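PDB 3QW3: orotidine-5-phosphate decarboxylase/orotate phosphoribosyltransferase, putative (Ompdcase-oprtase, putative), which probably catalyses the decarboxylation of orotidine 5'-phosphate to UMP in de novo pyrimidine synthesis, this chain being the decarboxylase domain of a bifunctional UMP synthase. Local coordinates for residues Ile77-Ile88 with Leu103-Met114; Asn171-Thr179 with Ala191-Ile201. All coordinates share one frame; numbering follows the deposited sequence.

Contacts 1 and 2 each join the two parallel strands of a beta-alpha-beta unit of the same TIM barrel, 80-85 with 107-110 and 172-176 with 196-198. Their centres lie about 14 Å apart, separated by strand 129-135. In the barrel interior Thr109 CG2 of contact 1 packs on Leu197 CD2 (3.9 Å) and Val175 CG2 (4.1 Å) of contact 2. Asp82, Lys84 and Asp87 of contact 1 match the Asp-x-Lys-x-x-Asp signature of OMP decarboxylases, consistent with an active site that Asp87 completes from the second subunit. A bound sulfate, probably from the crystallisation liquor, lies about 3 Å from the side chain of Pro199 in contact 2, and one about 4 Å from that of Ile88 in contact 1.

Contact 1: residues Ile77-Ile88 with Leu103-Met114; sequences IPVVLDAKRGDI and LNAHAITASPYM
Thr109 holds OG1 between its backbone N and carbonyl carbon (chi1 51°), while Asp82 sets its carboxylate anti to its own N (chi1 -162°), and these torsions bring hydroxyl and carboxylate together. Thr109 OG1 donates to Asp82 OD1 at 2.7 Å and accepts from Lys84 N at 2.9 Å, so its rotation is fixed from two directions. Asp82 OD1 is gripped twice: the hydroxyl meets it on the anti side, and Lys84 NZ, at 2.8 Å, on the syn side from the opposite face of the carboxylate. Asp82 OD2 pairs with Lys49, and Lys84 NZ also reaches Asp87 of the second subunit, which extends this charged network, consistent with the family's active site, across the dimer interface.

Around this point a beta bulge interrupts the regular parallel register. Leu81 N bonds to Ala107 O (2.8 Å) and Thr109 N to Leu81 O, after which the register slips by two and resumes with Arg85 N on Thr109 O. Beside the bulge, Ile108 CG1 lies 4.0 Å from Ala83 CB, and its CD1 meets Arg85 CG at 3.9 Å, the two side chains crossing at about a right angle; the guanidinium beyond pairs with Glu56 of the second subunit. Helix 89-102 covers Leu81 and Ile108 through Ala99, helix 60-72 adds Leu66 against Leu81, and strands 47-50 and 129-135 flank the pair.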
# COMPACT_ATOMS: atom_id res chain seq x y z
N ILE A 77 -15.30 18.76 8.91
CA ILE A 77 -14.32 18.66 7.82
C ILE A 77 -13.75 17.24 7.77
O ILE A 77 -13.11 16.80 8.72
CB ILE A 77 -13.18 19.70 7.94
CG1 ILE A 77 -13.76 21.11 8.15
CG2 ILE A 77 -12.29 19.65 6.68
CD1 ILE A 77 -12.70 22.20 8.46
N PRO A 78 -13.99 16.53 6.65
CA PRO A 78 -13.56 15.13 6.56
C PRO A 78 -12.05 15.00 6.41
O PRO A 78 -11.39 15.89 5.88
CB PRO A 78 -14.29 14.62 5.33
CG PRO A 78 -14.49 15.83 4.47
CD PRO A 78 -14.68 16.98 5.42
N VAL A 79 -11.53 13.87 6.89
CA VAL A 79 -10.11 13.57 6.85
C VAL A 79 -9.89 12.37 5.94
O VAL A 79 -10.52 11.32 6.11
CB VAL A 79 -9.57 13.27 8.27
CG1 VAL A 79 -8.12 12.81 8.23
CG2 VAL A 79 -9.70 14.50 9.17
N VAL A 80 -9.00 12.53 4.97
CA VAL A 80 -8.58 11.45 4.10
C VAL A 80 -7.20 10.98 4.55
O VAL A 80 -6.23 11.71 4.45
CB VAL A 80 -8.50 11.91 2.62
CG1 VAL A 80 -8.06 10.75 1.72
CG2 VAL A 80 -9.85 12.50 2.16
N LEU A 81 -7.12 9.76 5.07
CA LEU A 81 -5.82 9.21 5.45
C LEU A 81 -5.13 8.72 4.18
O LEU A 81 -5.61 7.78 3.54
CB LEU A 81 -5.96 8.08 6.48
CG LEU A 81 -4.65 7.44 6.96
CD1 LEU A 81 -3.73 8.45 7.67
CD2 LEU A 81 -4.94 6.25 7.88
N ASP A 82 -4.03 9.37 3.80
CA ASP A 82 -3.31 8.98 2.59
C ASP A 82 -2.31 7.88 2.91
O ASP A 82 -1.14 8.14 3.17
CB ASP A 82 -2.62 10.16 1.91
CG ASP A 82 -2.26 9.87 0.46
OD1 ASP A 82 -2.42 8.72 -0.01
OD2 ASP A 82 -1.81 10.80 -0.24
N ALA A 83 -2.82 6.65 2.89
CA ALA A 83 -2.09 5.47 3.33
C ALA A 83 -1.80 4.50 2.18
O ALA A 83 -0.94 3.63 2.32
CB ALA A 83 -2.88 4.78 4.43
N LYS A 84 -2.51 4.66 1.06
CA LYS A 84 -2.36 3.81 -0.13
C LYS A 84 -2.19 2.32 0.24
O LYS A 84 -1.21 1.67 -0.11
CB LYS A 84 -1.24 4.33 -1.05
CG LYS A 84 -1.49 5.75 -1.57
CD LYS A 84 -0.41 6.22 -2.54
CE LYS A 84 -0.68 7.64 -3.08
NZ LYS A 84 -0.51 8.70 -2.03
N ARG A 85 -3.18 1.81 0.98
CA ARG A 85 -3.14 0.43 1.45
C ARG A 85 -3.69 -0.53 0.40
O ARG A 85 -4.44 -0.15 -0.49
CB ARG A 85 -3.93 0.29 2.76
CG ARG A 85 -3.43 1.17 3.91
CD ARG A 85 -1.99 0.84 4.34
NE ARG A 85 -1.66 1.34 5.68
CZ ARG A 85 -0.68 2.21 5.96
NH1 ARG A 85 0.08 2.72 4.99
NH2 ARG A 85 -0.46 2.57 7.22
N GLY A 86 -3.30 -1.80 0.51
CA GLY A 86 -3.86 -2.82 -0.35
C GLY A 86 -3.37 -4.18 0.11
O GLY A 86 -2.17 -4.45 0.06
N ASP A 87 -4.29 -5.01 0.57
CA ASP A 87 -3.97 -6.37 0.99
C ASP A 87 -5.26 -7.15 0.95
O ASP A 87 -6.26 -6.66 0.44
CB ASP A 87 -3.36 -6.37 2.39
CG ASP A 87 -2.35 -7.50 2.59
OD1 ASP A 87 -1.21 -7.21 3.01
OD2 ASP A 87 -2.69 -8.67 2.33
N ILE A 88 -5.27 -8.36 1.48
CA ILE A 88 -6.52 -9.13 1.48
C ILE A 88 -7.01 -9.54 2.85
O ILE A 88 -6.29 -9.37 3.85
CB ILE A 88 -6.44 -10.36 0.54
CG1 ILE A 88 -5.07 -11.06 0.64
CG2 ILE A 88 -6.71 -9.92 -0.89
CD1 ILE A 88 -4.81 -11.75 1.95
N LEU A 103 -8.25 5.43 14.28
CA LEU A 103 -7.80 6.79 13.97
C LEU A 103 -8.95 7.74 13.65
O LEU A 103 -8.76 8.97 13.69
CB LEU A 103 -6.79 6.77 12.81
CG LEU A 103 -5.42 6.14 13.09
CD1 LEU A 103 -4.69 5.90 11.76
CD2 LEU A 103 -4.59 7.00 14.03
N ASN A 104 -10.11 7.18 13.35
CA ASN A 104 -11.34 7.94 13.04
C ASN A 104 -11.20 8.86 11.83
O ASN A 104 -11.75 9.96 11.79
CB ASN A 104 -11.84 8.73 14.26
CG ASN A 104 -12.39 7.83 15.35
OD1 ASN A 104 -13.32 7.05 15.14
ND2 ASN A 104 -11.83 7.96 16.55
N ALA A 105 -10.44 8.39 10.83
CA ALA A 105 -10.42 9.06 9.54
C ALA A 105 -11.73 8.74 8.82
O ALA A 105 -12.38 7.74 9.12
CB ALA A 105 -9.22 8.58 8.71
N HIS A 106 -12.12 9.61 7.88
CA HIS A 106 -13.37 9.44 7.15
C HIS A 106 -13.18 8.74 5.81
O HIS A 106 -14.15 8.30 5.18
CB HIS A 106 -14.06 10.80 6.96
CG HIS A 106 -14.14 11.61 8.21
ND1 HIS A 106 -15.27 11.67 8.99
CD2 HIS A 106 -13.22 12.40 8.82
CE1 HIS A 106 -15.05 12.46 10.02
NE2 HIS A 106 -13.82 12.92 9.94
N ALA A 107 -11.92 8.64 5.38
CA ALA A 107 -11.59 8.07 4.08
C ALA A 107 -10.15 7.59 4.07
O ALA A 107 -9.33 8.00 4.91
CB ALA A 107 -11.81 9.11 2.97
N ILE A 108 -9.84 6.74 3.10
CA ILE A 108 -8.48 6.22 2.92
C ILE A 108 -8.15 6.13 1.43
O ILE A 108 -9.05 6.03 0.60
CB ILE A 108 -8.33 4.82 3.59
CG1 ILE A 108 -6.86 4.45 3.85
CG2 ILE A 108 -9.08 3.74 2.80
CD1 ILE A 108 -6.68 3.15 4.65
N THR A 109 -6.87 6.18 1.09
CA THR A 109 -6.45 5.88 -0.28
C THR A 109 -6.00 4.42 -0.37
O THR A 109 -5.53 3.86 0.61
CB THR A 109 -5.31 6.80 -0.74
OG1 THR A 109 -4.25 6.79 0.23
CG2 THR A 109 -5.82 8.24 -0.92
N ALA A 110 -6.16 3.83 -1.54
CA ALA A 110 -5.89 2.39 -1.71
C ALA A 110 -5.40 2.07 -3.11
O ALA A 110 -5.79 2.73 -4.08
CB ALA A 110 -7.14 1.58 -1.39
N SER A 111 -4.55 1.04 -3.21
CA SER A 111 -4.06 0.54 -4.49
C SER A 111 -5.08 -0.44 -5.09
O SER A 111 -5.68 -1.22 -4.35
CB SER A 111 -2.71 -0.17 -4.29
OG SER A 111 -2.38 -0.97 -5.42
N PRO A 112 -5.27 -0.40 -6.42
CA PRO A 112 -6.18 -1.32 -7.09
C PRO A 112 -5.57 -2.66 -7.47
O PRO A 112 -6.29 -3.53 -7.95
CB PRO A 112 -6.54 -0.56 -8.37
CG PRO A 112 -5.29 0.18 -8.69
CD PRO A 112 -4.74 0.61 -7.35
N TYR A 113 -4.26 -2.82 -7.27
CA TYR A 113 -3.53 -3.94 -7.90
C TYR A 113 -4.06 -5.35 -7.56
O TYR A 113 -4.04 -6.24 -8.42
CB TYR A 113 -2.01 -3.86 -7.71
CG TYR A 113 -1.28 -4.84 -8.62
CD1 TYR A 113 -0.77 -6.04 -8.13
CD2 TYR A 113 -1.15 -4.57 -9.98
CE1 TYR A 113 -0.12 -6.95 -8.98
CE2 TYR A 113 -0.50 -5.47 -10.84
CZ TYR A 113 0.01 -6.65 -10.32
OH TYR A 113 0.63 -7.53 -11.18
N MET A 114 -4.51 -5.55 -6.33
CA MET A 114 -5.00 -6.87 -5.92
C MET A 114 -6.51 -7.05 -6.17
O MET A 114 -7.08 -8.09 -5.83
CB MET A 114 -4.63 -7.15 -4.46
CG MET A 114 -3.13 -7.31 -4.26
SD MET A 114 -2.65 -7.50 -2.54
CE MET A 114 -3.24 -9.16 -2.21

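Contact 2: residues Asn171-Thr179 with Ala191-Ile201; sequences NVGLVVGAT and APTLWFLVPGI
Leu174 and Phe196 pair across two parallel strands of a TIM barrel, joined through helix 181-190 as a beta-alpha-beta unit. Leu197 N bonds to Leu174 O (2.8 Å), and on either side Leu174 N reaches Trp195 O and Val176 N reaches Leu197 O in nearly straight bonds. The tight part lies on the helix-covered face. Val176 has CG1 anti to its backbone N (chi1 -168°), and CG2, beside that N, sits over the Phe196 ring, 4.1 Å from its centroid and 19° off the ring normal, in a CH-pi contact. Leu174 lies alongside Phe196, pointing the same way, with CD1 4.0 Å from CE1; Leu174 CG meets Leu194 CD1. Leu184 and Val187 of helix 181-190 pack on this cluster, and Arg188 forms a cation-pi contact with the ring.

Toward the C-terminal ends the contact opens to solvent. Ala178 CB touches Val198 CG1 at 3.7 Å and Ile201 CG2 at 3.8 Å, but Thr179, Gly200 and Ile201 are exposed, and the longer bond from Ala178 N to Pro199 O (3.3 Å) ends the backbone pairing. At the other end a water bridges them, donating to Val172 O at 2.7 Å and accepting from Trp195 N at 2.8 Å.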
# COMPACT_ATOMS: atom_id res chain seq x y z
N ASN A 171 -19.36 4.71 -2.31
CA ASN A 171 -18.29 5.31 -1.51
C ASN A 171 -16.91 5.21 -2.13
O ASN A 171 -15.90 5.41 -1.45
CB ASN A 171 -18.30 4.73 -0.08
CG ASN A 171 -18.03 3.22 -0.03
OD1 ASN A 171 -17.86 2.66 1.05
ND2 ASN A 171 -18.00 2.56 -1.18
N VAL A 172 -16.87 4.90 -3.42
CA VAL A 172 -15.61 4.79 -4.16
C VAL A 172 -15.28 6.09 -4.87
O VAL A 172 -16.14 6.72 -5.50
CB VAL A 172 -15.65 3.62 -5.17
CG1 VAL A 172 -14.30 3.45 -5.89
CG2 VAL A 172 -16.03 2.34 -4.46
N GLY A 173 -14.02 6.50 -4.75
CA GLY A 173 -13.47 7.63 -5.48
C GLY A 173 -12.19 7.18 -6.17
O GLY A 173 -11.77 6.03 -6.02
N LEU A 174 -11.59 8.08 -6.94
CA LEU A 174 -10.37 7.78 -7.67
C LEU A 174 -9.30 8.82 -7.40
O LEU A 174 -9.61 10.00 -7.26
CB LEU A 174 -10.64 7.73 -9.17
CG LEU A 174 -11.53 6.60 -9.67
CD1 LEU A 174 -11.91 6.84 -11.12
CD2 LEU A 174 -10.82 5.27 -9.53
N VAL A 175 -8.04 8.38 -7.36
CA VAL A 175 -6.91 9.31 -7.30
C VAL A 175 -6.43 9.55 -8.74
O VAL A 175 -6.04 8.61 -9.43
CB VAL A 175 -5.73 8.79 -6.43
CG1 VAL A 175 -4.60 9.83 -6.37
CG2 VAL A 175 -6.23 8.47 -5.02
N VAL A 176 -6.50 10.81 -9.18
CA VAL A 176 -6.18 11.18 -10.56
C VAL A 176 -5.37 12.47 -10.54
O VAL A 176 -5.87 13.50 -10.08
CB VAL A 176 -7.46 11.38 -11.43
CG1 VAL A 176 -7.10 11.46 -12.92
CG2 VAL A 176 -8.48 10.27 -11.21
N GLY A 177 -4.15 12.40 -11.06
CA GLY A 177 -3.22 13.54 -11.06
C GLY A 177 -3.68 14.72 -11.91
O GLY A 177 -4.46 14.54 -12.84
N ALA A 178 -3.20 15.91 -11.57
CA ALA A 178 -3.56 17.14 -12.29
C ALA A 178 -2.66 17.43 -13.49
O ALA A 178 -3.03 18.22 -14.37
CB ALA A 178 -3.57 18.33 -11.33
N THR A 179 -1.50 16.79 -13.54
CA THR A 179 -0.45 17.12 -14.52
C THR A 179 -0.78 16.76 -15.98
O THR A 179 -0.20 17.32 -16.91
CB THR A 179 0.93 16.51 -14.12
OG1 THR A 179 1.17 16.76 -12.73
CG2 THR A 179 2.07 17.12 -14.93
N ALA A 191 -15.75 7.38 -15.77
CA ALA A 191 -16.33 7.46 -14.44
C ALA A 191 -17.00 8.83 -14.25
O ALA A 191 -16.41 9.73 -13.66
CB ALA A 191 -15.27 7.22 -13.36
N PRO A 192 -18.24 8.98 -14.75
CA PRO A 192 -18.92 10.28 -14.73
C PRO A 192 -19.35 10.80 -13.35
O PRO A 192 -19.57 12.01 -13.20
CB PRO A 192 -20.15 10.03 -15.62
CG PRO A 192 -19.81 8.83 -16.44
CD PRO A 192 -19.01 7.97 -15.50
N THR A 193 -19.50 9.92 -12.36
CA THR A 193 -20.05 10.35 -11.06
C THR A 193 -19.06 10.36 -9.89
O THR A 193 -19.33 10.98 -8.86
CB THR A 193 -21.30 9.54 -10.64
OG1 THR A 193 -20.93 8.20 -10.29
CG2 THR A 193 -22.34 9.51 -11.76
N LEU A 194 -17.93 9.66 -10.02
CA LEU A 194 -17.04 9.50 -8.88
C LEU A 194 -16.29 10.77 -8.52
O LEU A 194 -15.94 11.55 -9.39
CB LEU A 194 -16.03 8.38 -9.12
CG LEU A 194 -16.60 7.00 -9.47
CD1 LEU A 194 -15.47 5.99 -9.45
CD2 LEU A 194 -17.71 6.58 -8.52
N TRP A 195 -16.04 10.96 -7.22
CA TRP A 195 -15.14 12.02 -6.78
C TRP A 195 -13.72 11.65 -7.13
O TRP A 195 -13.33 10.48 -7.00
CB TRP A 195 -15.25 12.22 -5.27
CG TRP A 195 -16.36 13.14 -4.88
CD1 TRP A 195 -17.68 12.81 -4.71
CD2 TRP A 195 -16.25 14.54 -4.63
NE1 TRP A 195 -18.39 13.94 -4.35
CE2 TRP A 195 -17.54 15.01 -4.29
CE3 TRP A 195 -15.18 15.45 -4.64
CZ2 TRP A 195 -17.79 16.35 -3.98
CZ3 TRP A 195 -15.43 16.79 -4.33
CH2 TRP A 195 -16.73 17.22 -4.01
N PHE A 196 -12.95 12.63 -7.60
CA PHE A 196 -11.52 12.44 -7.83
C PHE A 196 -10.75 13.18 -6.75
O PHE A 196 -11.07 14.34 -6.42
CB PHE A 196 -11.06 12.99 -9.19
CG PHE A 196 -11.71 12.35 -10.40
CD1 PHE A 196 -12.52 11.22 -10.31
CD2 PHE A 196 -11.45 12.89 -11.66
CE1 PHE A 196 -13.10 10.68 -11.47
CE2 PHE A 196 -12.01 12.34 -12.82
CZ PHE A 196 -12.84 11.24 -12.71
N LEU A 197 -9.74 12.53 -6.19
CA LEU A 197 -8.77 13.21 -5.35
C LEU A 197 -7.63 13.55 -6.29
O LEU A 197 -7.04 12.66 -6.91
CB LEU A 197 -8.30 12.31 -4.20
CG LEU A 197 -7.17 12.82 -3.30
CD1 LEU A 197 -7.54 14.10 -2.55
CD2 LEU A 197 -6.77 11.72 -2.30
N VAL A 198 -7.32 14.85 -6.39
CA VAL A 198 -6.46 15.37 -7.45
C VAL A 198 -5.23 16.04 -6.85
O VAL A 198 -5.28 17.21 -6.46
CB VAL A 198 -7.26 16.34 -8.37
CG1 VAL A 198 -6.40 16.85 -9.52
CG2 VAL A 198 -8.49 15.65 -8.91
N PRO A 199 -4.11 15.29 -6.76
CA PRO A 199 -2.88 15.88 -6.24
C PRO A 199 -2.00 16.51 -7.32
O PRO A 199 -2.12 16.18 -8.51
CB PRO A 199 -2.17 14.70 -5.58
CG PRO A 199 -2.70 13.47 -6.29
CD PRO A 199 -3.97 13.84 -7.02
N GLY A 200 -1.14 17.45 -6.90
CA GLY A 200 -0.07 18.00 -7.73
C GLY A 200 -0.41 19.03 -8.81
O GLY A 200 0.04 18.88 -9.95
N ILE A 201 -1.16 20.07 -8.46
CA ILE A 201 -1.45 21.17 -9.41
C ILE A 201 -0.23 22.04 -9.73
O ILE A 201 0.68 22.18 -8.91
CB ILE A 201 -2.63 22.09 -8.97
CG1 ILE A 201 -2.47 22.53 -7.50
CG2 ILE A 201 -3.98 21.41 -9.23
CD1 ILE A 201 -3.18 23.84 -7.19
O HOH W 1 -17.10 9.20 -5.26